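Side-chain contacts in peptide ABC transporter, peptide-binding protein (PDB 2D5W), which binds a short peptide and probably delivers peptides to an ABC importer for uptake: residues A330-A334 / L335-G339; E338-V341 / K342-D346; G414-V417 / R418-T421; A441-A444 / V445-D449. All coordinates share one frame; numbering follows the deposited sequence.

Contact 1: A330-A334 / L335-G339; sequences AILHA and LNREG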
# COMPACT_ATOMS: atom_id res chain seq x y z
N ALA A 330 -22.84 13.71 -7.18
CA ALA A 330 -23.96 13.05 -7.85
C ALA A 330 -23.71 11.55 -7.94
O ALA A 330 -24.59 10.75 -7.63
CB ALA A 330 -24.15 13.64 -9.25
N ILE A 331 -22.52 11.17 -8.38
CA ILE A 331 -22.19 9.76 -8.49
C ILE A 331 -22.31 9.06 -7.14
O ILE A 331 -22.89 7.98 -7.05
CB ILE A 331 -20.77 9.55 -9.07
CG1 ILE A 331 -20.73 10.03 -10.53
CG2 ILE A 331 -20.39 8.07 -8.99
CD1 ILE A 331 -19.34 10.03 -11.14
N LEU A 332 -21.78 9.68 -6.09
CA LEU A 332 -21.84 9.05 -4.77
C LEU A 332 -23.28 8.86 -4.29
O LEU A 332 -23.60 7.84 -3.67
CB LEU A 332 -21.03 9.85 -3.74
CG LEU A 332 -20.77 9.12 -2.41
CD1 LEU A 332 -20.15 7.75 -2.68
CD2 LEU A 332 -19.86 9.96 -1.53
N HIS A 333 -24.14 9.83 -4.57
CA HIS A 333 -25.55 9.73 -4.18
C HIS A 333 -26.22 8.57 -4.93
O HIS A 333 -27.26 8.06 -4.50
CB HIS A 333 -26.32 11.02 -4.49
CG HIS A 333 -26.20 12.08 -3.44
ND1 HIS A 333 -26.53 11.85 -2.12
CD2 HIS A 333 -25.86 13.38 -3.52
CE1 HIS A 333 -26.39 12.98 -1.44
NE2 HIS A 333 -25.98 13.92 -2.27
N ALA A 334 -25.63 8.16 -6.05
CA ALA A 334 -26.18 7.07 -6.85
C ALA A 334 -25.60 5.71 -6.48
O ALA A 334 -26.00 4.69 -7.04
CB ALA A 334 -25.96 7.35 -8.33
N LEU A 335 -24.63 5.69 -5.57
CA LEU A 335 -24.02 4.44 -5.13
C LEU A 335 -24.70 4.03 -3.83
O LEU A 335 -24.57 4.70 -2.81
CB LEU A 335 -22.52 4.62 -4.89
CG LEU A 335 -21.70 5.15 -6.08
CD1 LEU A 335 -20.21 5.06 -5.74
CD2 LEU A 335 -22.00 4.35 -7.34
N ASN A 336 -25.44 2.92 -3.86
CA ASN A 336 -26.13 2.46 -2.67
C ASN A 336 -25.16 1.70 -1.79
O ASN A 336 -25.23 0.47 -1.66
CB ASN A 336 -27.32 1.58 -3.04
CG ASN A 336 -28.19 1.26 -1.85
OD1 ASN A 336 -27.93 1.71 -0.74
ND2 ASN A 336 -29.25 0.49 -2.09
N ARG A 337 -24.25 2.44 -1.16
CA ARG A 337 -23.23 1.86 -0.31
C ARG A 337 -23.79 1.16 0.92
O ARG A 337 -23.33 0.07 1.27
CB ARG A 337 -22.23 2.94 0.10
CG ARG A 337 -21.49 3.56 -1.08
CD ARG A 337 -20.60 4.70 -0.64
NE ARG A 337 -21.38 5.81 -0.10
CZ ARG A 337 -20.90 6.73 0.73
NH1 ARG A 337 -21.69 7.70 1.17
NH2 ARG A 337 -19.64 6.69 1.12
N GLU A 338 -24.76 1.77 1.58
CA GLU A 338 -25.33 1.13 2.76
C GLU A 338 -26.03 -0.17 2.36
O GLU A 338 -25.94 -1.17 3.07
CB GLU A 338 -26.32 2.06 3.46
CG GLU A 338 -26.91 1.46 4.73
CD GLU A 338 -25.87 1.14 5.79
OE1 GLU A 338 -26.16 0.31 6.68
OE2 GLU A 338 -24.76 1.72 5.76
N GLY A 339 -26.72 -0.16 1.22
CA GLY A 339 -27.40 -1.36 0.77
C GLY A 339 -26.38 -2.44 0.44
O GLY A 339 -26.59 -3.62 0.73
O HOH W 1 -25.91 1.90 -6.38

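Contact 2: E338-V341 / K342-D346; sequences EGLV and KAFFD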
# COMPACT_ATOMS: atom_id res chain seq x y z
N GLU A 338 -24.76 1.77 1.58
CA GLU A 338 -25.33 1.13 2.76
C GLU A 338 -26.03 -0.17 2.36
O GLU A 338 -25.94 -1.17 3.07
CB GLU A 338 -26.32 2.06 3.46
CG GLU A 338 -26.91 1.46 4.73
CD GLU A 338 -25.87 1.14 5.79
OE1 GLU A 338 -26.16 0.31 6.68
OE2 GLU A 338 -24.76 1.72 5.76
N GLY A 339 -26.72 -0.16 1.22
CA GLY A 339 -27.40 -1.36 0.77
C GLY A 339 -26.38 -2.44 0.44
O GLY A 339 -26.59 -3.62 0.73
N LEU A 340 -25.26 -2.03 -0.15
CA LEU A 340 -24.20 -2.94 -0.53
C LEU A 340 -23.55 -3.61 0.69
O LEU A 340 -23.44 -4.83 0.75
CB LEU A 340 -23.13 -2.19 -1.33
CG LEU A 340 -21.96 -2.96 -1.95
CD1 LEU A 340 -21.00 -3.49 -0.89
CD2 LEU A 340 -22.51 -4.06 -2.80
N VAL A 341 -23.12 -2.82 1.67
CA VAL A 341 -22.47 -3.43 2.82
C VAL A 341 -23.42 -4.30 3.63
O VAL A 341 -23.00 -5.29 4.23
CB VAL A 341 -21.78 -2.38 3.75
CG1 VAL A 341 -20.75 -1.58 2.95
CG2 VAL A 341 -22.80 -1.47 4.40
N LYS A 342 -24.70 -3.94 3.65
CA LYS A 342 -25.68 -4.74 4.38
C LYS A 342 -25.84 -6.10 3.69
O LYS A 342 -25.72 -7.14 4.33
CB LYS A 342 -27.04 -4.02 4.41
CG LYS A 342 -28.15 -4.85 5.05
CD LYS A 342 -29.47 -4.11 5.04
CE LYS A 342 -30.59 -4.98 5.59
NZ LYS A 342 -30.80 -6.20 4.77
N ALA A 343 -26.10 -6.07 2.39
CA ALA A 343 -26.30 -7.31 1.64
C ALA A 343 -25.04 -8.16 1.51
O ALA A 343 -25.10 -9.38 1.66
CB ALA A 343 -26.84 -6.98 0.25
N PHE A 344 -23.91 -7.52 1.24
CA PHE A 344 -22.65 -8.22 1.05
C PHE A 344 -21.91 -8.65 2.31
O PHE A 344 -21.31 -9.73 2.34
CB PHE A 344 -21.68 -7.34 0.24
CG PHE A 344 -21.99 -7.26 -1.24
CD1 PHE A 344 -23.29 -7.35 -1.72
CD2 PHE A 344 -20.96 -7.03 -2.15
CE1 PHE A 344 -23.56 -7.21 -3.09
CE2 PHE A 344 -21.21 -6.89 -3.51
CZ PHE A 344 -22.52 -6.98 -3.98
N PHE A 345 -21.94 -7.81 3.34
CA PHE A 345 -21.20 -8.09 4.56
C PHE A 345 -22.00 -8.01 5.86
O PHE A 345 -21.41 -8.01 6.94
CB PHE A 345 -20.04 -7.08 4.69
CG PHE A 345 -19.29 -6.83 3.40
CD1 PHE A 345 -19.21 -5.55 2.86
CD2 PHE A 345 -18.65 -7.87 2.74
CE1 PHE A 345 -18.48 -5.31 1.69
CE2 PHE A 345 -17.92 -7.64 1.57
CZ PHE A 345 -17.84 -6.36 1.04
N ASP A 346 -23.32 -7.96 5.75
CA ASP A 346 -24.18 -7.83 6.93
C ASP A 346 -23.77 -6.60 7.74
O ASP A 346 -23.89 -6.57 8.96
CB ASP A 346 -24.10 -9.08 7.82
CG ASP A 346 -24.86 -10.25 7.24
OD1 ASP A 346 -25.99 -10.04 6.75
OD2 ASP A 346 -24.35 -11.39 7.28

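Contact 3: G414-V417 / R418-T421; sequences GNVV and RERT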
# COMPACT_ATOMS: atom_id res chain seq x y z
N GLY A 414 -10.94 -10.62 -11.44
CA GLY A 414 -10.83 -11.82 -10.63
C GLY A 414 -11.30 -11.65 -9.20
O GLY A 414 -11.61 -12.64 -8.53
N ASN A 415 -11.32 -10.42 -8.71
CA ASN A 415 -11.77 -10.17 -7.35
C ASN A 415 -13.29 -10.13 -7.45
O ASN A 415 -13.89 -9.12 -7.82
CB ASN A 415 -11.22 -8.84 -6.84
CG ASN A 415 -11.46 -8.65 -5.36
OD1 ASN A 415 -12.57 -8.36 -4.93
ND2 ASN A 415 -10.41 -8.84 -4.56
N VAL A 416 -13.91 -11.27 -7.13
CA VAL A 416 -15.34 -11.41 -7.28
C VAL A 416 -16.22 -10.40 -6.57
O VAL A 416 -17.19 -9.92 -7.16
CB VAL A 416 -15.77 -12.85 -6.92
CG1 VAL A 416 -17.28 -13.01 -7.08
CG2 VAL A 416 -15.04 -13.84 -7.82
N VAL A 417 -15.90 -10.04 -5.33
CA VAL A 417 -16.76 -9.08 -4.65
C VAL A 417 -16.73 -7.73 -5.37
O VAL A 417 -17.74 -7.02 -5.40
CB VAL A 417 -16.39 -8.94 -3.15
CG1 VAL A 417 -15.16 -8.07 -2.97
CG2 VAL A 417 -17.59 -8.38 -2.38
N ARG A 418 -15.59 -7.37 -5.96
CA ARG A 418 -15.50 -6.11 -6.70
C ARG A 418 -16.25 -6.20 -8.02
O ARG A 418 -16.86 -5.23 -8.47
CB ARG A 418 -14.04 -5.74 -6.94
CG ARG A 418 -13.38 -5.16 -5.71
CD ARG A 418 -11.89 -4.99 -5.90
NE ARG A 418 -11.30 -4.29 -4.77
CZ ARG A 418 -9.99 -4.22 -4.54
NH1 ARG A 418 -9.13 -4.81 -5.37
NH2 ARG A 418 -9.55 -3.57 -3.48
N GLU A 419 -16.21 -7.37 -8.67
CA GLU A 419 -16.92 -7.54 -9.92
C GLU A 419 -18.42 -7.45 -9.63
O GLU A 419 -19.18 -6.87 -10.42
CB GLU A 419 -16.53 -8.89 -10.55
CG GLU A 419 -15.05 -8.89 -10.97
CD GLU A 419 -14.52 -10.24 -11.43
OE1 GLU A 419 -14.89 -11.27 -10.84
OE2 GLU A 419 -13.70 -10.26 -12.38
N ARG A 420 -18.84 -7.98 -8.49
CA ARG A 420 -20.24 -7.91 -8.08
C ARG A 420 -20.61 -6.46 -7.74
O ARG A 420 -21.71 -6.00 -8.05
CB ARG A 420 -20.48 -8.81 -6.86
CG ARG A 420 -20.48 -10.31 -7.18
CD ARG A 420 -20.37 -11.14 -5.90
NE ARG A 420 -21.39 -10.76 -4.93
CZ ARG A 420 -21.25 -10.86 -3.61
NH1 ARG A 420 -22.24 -10.49 -2.81
NH2 ARG A 420 -20.12 -11.31 -3.09
N THR A 421 -19.67 -5.75 -7.12
CA THR A 421 -19.89 -4.35 -6.75
C THR A 421 -20.14 -3.50 -7.99
O THR A 421 -21.05 -2.67 -8.02
CB THR A 421 -18.68 -3.80 -5.98
OG1 THR A 421 -18.56 -4.50 -4.73
CG2 THR A 421 -18.84 -2.31 -5.70

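Contact 4: A441-A444 / V445-D449; sequences APSA and VVFAD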
# COMPACT_ATOMS: atom_id res chain seq x y z
N ALA A 441 -8.43 -5.52 -15.03
CA ALA A 441 -7.19 -6.22 -15.34
C ALA A 441 -6.58 -6.70 -14.03
O ALA A 441 -7.02 -6.30 -12.95
CB ALA A 441 -6.22 -5.28 -16.08
N PRO A 442 -5.56 -7.57 -14.10
CA PRO A 442 -4.93 -8.07 -12.87
C PRO A 442 -4.24 -6.99 -12.05
O PRO A 442 -3.85 -5.94 -12.58
CB PRO A 442 -3.92 -9.09 -13.38
CG PRO A 442 -4.48 -9.53 -14.70
CD PRO A 442 -5.00 -8.23 -15.28
N SER A 443 -4.08 -7.26 -10.76
CA SER A 443 -3.39 -6.38 -9.83
C SER A 443 -2.01 -6.03 -10.38
O SER A 443 -1.58 -4.87 -10.33
CB SER A 443 -3.27 -7.09 -8.48
OG SER A 443 -2.32 -6.47 -7.63
N ALA A 444 -1.31 -7.03 -10.92
CA ALA A 444 0.03 -6.83 -11.47
C ALA A 444 0.05 -5.84 -12.64
O ALA A 444 1.11 -5.32 -12.99
CB ALA A 444 0.62 -8.17 -11.90
N VAL A 445 -1.11 -5.60 -13.23
CA VAL A 445 -1.23 -4.66 -14.34
C VAL A 445 -1.72 -3.29 -13.88
O VAL A 445 -1.06 -2.28 -14.11
CB VAL A 445 -2.20 -5.19 -15.43
CG1 VAL A 445 -2.44 -4.11 -16.48
CG2 VAL A 445 -1.62 -6.43 -16.08
N VAL A 446 -2.86 -3.25 -13.20
CA VAL A 446 -3.42 -1.97 -12.78
C VAL A 446 -2.65 -1.22 -11.70
O VAL A 446 -2.76 0.00 -11.60
CB VAL A 446 -4.90 -2.11 -12.33
CG1 VAL A 446 -5.73 -2.69 -13.47
CG2 VAL A 446 -5.02 -2.97 -11.08
N PHE A 447 -1.86 -1.94 -10.91
CA PHE A 447 -1.10 -1.29 -9.85
C PHE A 447 0.36 -1.01 -10.24
O PHE A 447 1.15 -0.56 -9.41
CB PHE A 447 -1.17 -2.12 -8.56
CG PHE A 447 -2.57 -2.23 -8.00
CD1 PHE A 447 -2.98 -3.41 -7.39
CD2 PHE A 447 -3.47 -1.17 -8.07
CE1 PHE A 447 -4.26 -3.54 -6.86
CE2 PHE A 447 -4.76 -1.29 -7.54
CZ PHE A 447 -5.15 -2.48 -6.94
N ALA A 448 0.71 -1.28 -11.49
CA ALA A 448 2.05 -0.98 -11.98
C ALA A 448 2.06 0.53 -12.24
O ALA A 448 1.04 1.10 -12.65
CB ALA A 448 2.34 -1.75 -13.26
N ASP A 449 3.20 1.17 -12.01
CA ASP A 449 3.32 2.61 -12.19
C ASP A 449 2.75 3.15 -13.50
O ASP A 449 2.05 4.16 -13.50
CB ASP A 449 4.79 3.06 -12.04
CG ASP A 449 5.74 2.44 -13.07
OD1 ASP A 449 6.87 2.96 -13.18
OD2 ASP A 449 5.39 1.46 -13.76

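Contact 1: A330-A334 / L335-G339
Leu-332 and Arg-337 meet almost at a right angle, the leucine methyl CD1 lying over one face of the guanidinium, 3.4 Å above its plane and displaced toward the rim. Leu-332 CD1 comes 3.5 Å from Arg-337 NE. The arginine chain bends at chi3 (-65°), which brings the flat group back over the leucine. Beside them Leu-335 turns CG against the carbonyl oxygen of Ile-331 and sets its CD1 4.1 Å from Leu-332 CD1. Backbone bonds position this layer: Leu-335 N donates to Leu-332 O at 3.0 Å, and a water links Ala-334 O to Asn-336 N. Asn-336 is the N-cap of the next helix; its OD1 accepts from Gly-339 N at 3.0 Å. The guanidinium itself donates through NH1 to Tyr-370 O and through NH2 to Pro-546 O, so an alanine in place of Arg-337 would probably leave both carbonyls without these donors and uncover Leu-332 CD1. The whole forms the joint between helix 325-333 and helix 337-345, with strand 544-557 against Ile-331 and Leu-335, and helix 416-431 packed on Ala-334, Leu-335 and Asn-336.

Contact 2: E338-V341 / K342-D346
Phe-344 N donates to Leu-340 O at 2.8 Å, the shortest hydrogen bond of this turn. The neighbouring bonds repeat the i to i+4 pattern: Ala-343 N reaches Gly-339 O at 3.0 Å with a nearly straight N-H (168°), and Lys-342 N reaches Glu-338 O. At the end of the series Phe-345 N lies 2.9 Å from Val-341 O, a more bent bond than its predecessors. Above this ladder Leu-340 holds CG anti to its amide nitrogen (chi1 -174°), which carries the branched end forward along the helix to Phe-344. Leu-340 CD1 packs 3.8 Å from Phe-344 CD2 and reaches on to Phe-345 CE1 at 4.0 Å; Leu-340 CD2 is modelled too tightly over the Phe-344 ring face, so its exact placement is doubtful. Val-341 CB adds a looser contact with Phe-345 CD1 at 4.2 Å. Phe-344 CB, not its ring, sits over the centre of the Phe-345 ring. Outside the segments, the Phe-344 ring takes a cation-pi contact from Arg-420 and packs on Val-417 and Thr-421 of helix 416-431. An alanine at Phe-344 would probably take away the pi partner of Arg-420 and open a gap between the helices beside Val-417 and Thr-421. Asp-346 then leaves helical geometry with positive phi, and its carboxylate pairs with Arg-281. This is i to i+4 and i to i+5 side-chain packing along one side of an amphipathic helix, 337-345, whose aromatic end lies against helix 416-431.

Contact 3: G414-V417 / R418-T421
Asn-415 caps the start of helix 416-431, the helix of a beta-alpha-beta unit with strands 401-410 and 435-438. Its OD1 accepts a weak bond from Arg-418 N at 3.3 Å, and CG anti to the backbone N (chi1 -170°) swings the amide over that first turn. Asn-415 O takes Glu-419 N at 3.0 Å and a second, weak bond from Arg-418 N. Glu-419 reaches back the other way: its extended chain sets OE2 2.9 Å from Gly-414 N, which meets it from above the carboxylate plane on a nearly straight N-H (164°). Val-416 N is satisfied by Thr-255 OG1, and Val-416 O by Arg-420 N at 2.9 Å. The Arg-418 side chain runs past the Asn-415 amide with Arg-418 CG 3.4 Å from Asn-415 OD1, the amide and guanidinium planes 29° apart. Its polar end is engaged beyond the turn: NE in a salt bridge with Glu-304, NH1 with Thr-412 OG1, and NH2 in a salt bridge with the backbone of the bound peptide, which puts this turn at the ligand site. Arg-420 lays its CD 3.8 Å from Val-416 CG1. At the next residue, Val-417 O is gripped twice by Thr-421, by N at 2.9 Å and by OG1 at 2.7 Å, the two donors arriving from opposite faces of the carbonyl plane.

Contact 4: A441-A444 / V445-D449
Ala-441 CB touches Val-446 CG1 at 3.7 Å and Val-445 CG1 at 4.0 Å, the centre of the apolar contacts. Next to it Pro-442 and Val-445 lie alongside, pointing the same way, with the proline ring carbon CD 3.9 Å from Val-445 CG2. Val-446 turns CG1 opposite its own carbonyl carbon (chi1 -58°), which aims that methyl at the alanine and leaves CG2 over the centre of the Phe-447 ring.

The hydrogen bonds are those of a short helix start. Pro-442, at the N-cap, has its carbonyl oxygen shared by two amides: Val-446 N arrives at 2.9 Å, close to the direction of the C=O bond, while Val-445 N comes at 2.8 Å from above the carbonyl plane. Ser-443 O accepts from Phe-447 N at 3.0 Å.

The third kind is polar against aromatic. Ser-443 OG sits at the edge of the Phe-447 ring, near its plane, 3.1 Å from Phe-447 CD1. The hydroxyl is hydrogen-bonded to Gln-14 OE1 and Gln-30 NE2, and both glutamines also pack on Phe-447.

The ring meets Phe-466 edge-to-face and packs on an apolar side chain of the bound peptide. Apolar and polar neighbours share one ring: hydrogen-bonded glutamines and serine border it, Val-446 covers a face, and the aromatic carbons supply an apolar surface to the ligand.

How the contacts relate
Contacts 1 and 2 share Glu-338 and Gly-339 and run on into one another through helix 337-345; contact 1 is buried at the helix joint, whereas contact 2 has an exposed flank bearing Lys-342 and Asp-346. Contacts 3 and 4 are partly buried, contact 4 nearest the chain's centre. Contact 3 opens helix 416-431 and meets contact 2 directly, Phe-344 CD2 lying 3.6 Å from Val-417 CG2. Contact 4 touches none of the others, though its nearest atoms come within about 5 Å of contact 3. Chemistry follows place: contact 1 sets an arginine on leucine, contact 2 is mostly aliphatic-aromatic, and contacts 3 and 4 both reach the peptide, one by charge, the other by an apolar ring.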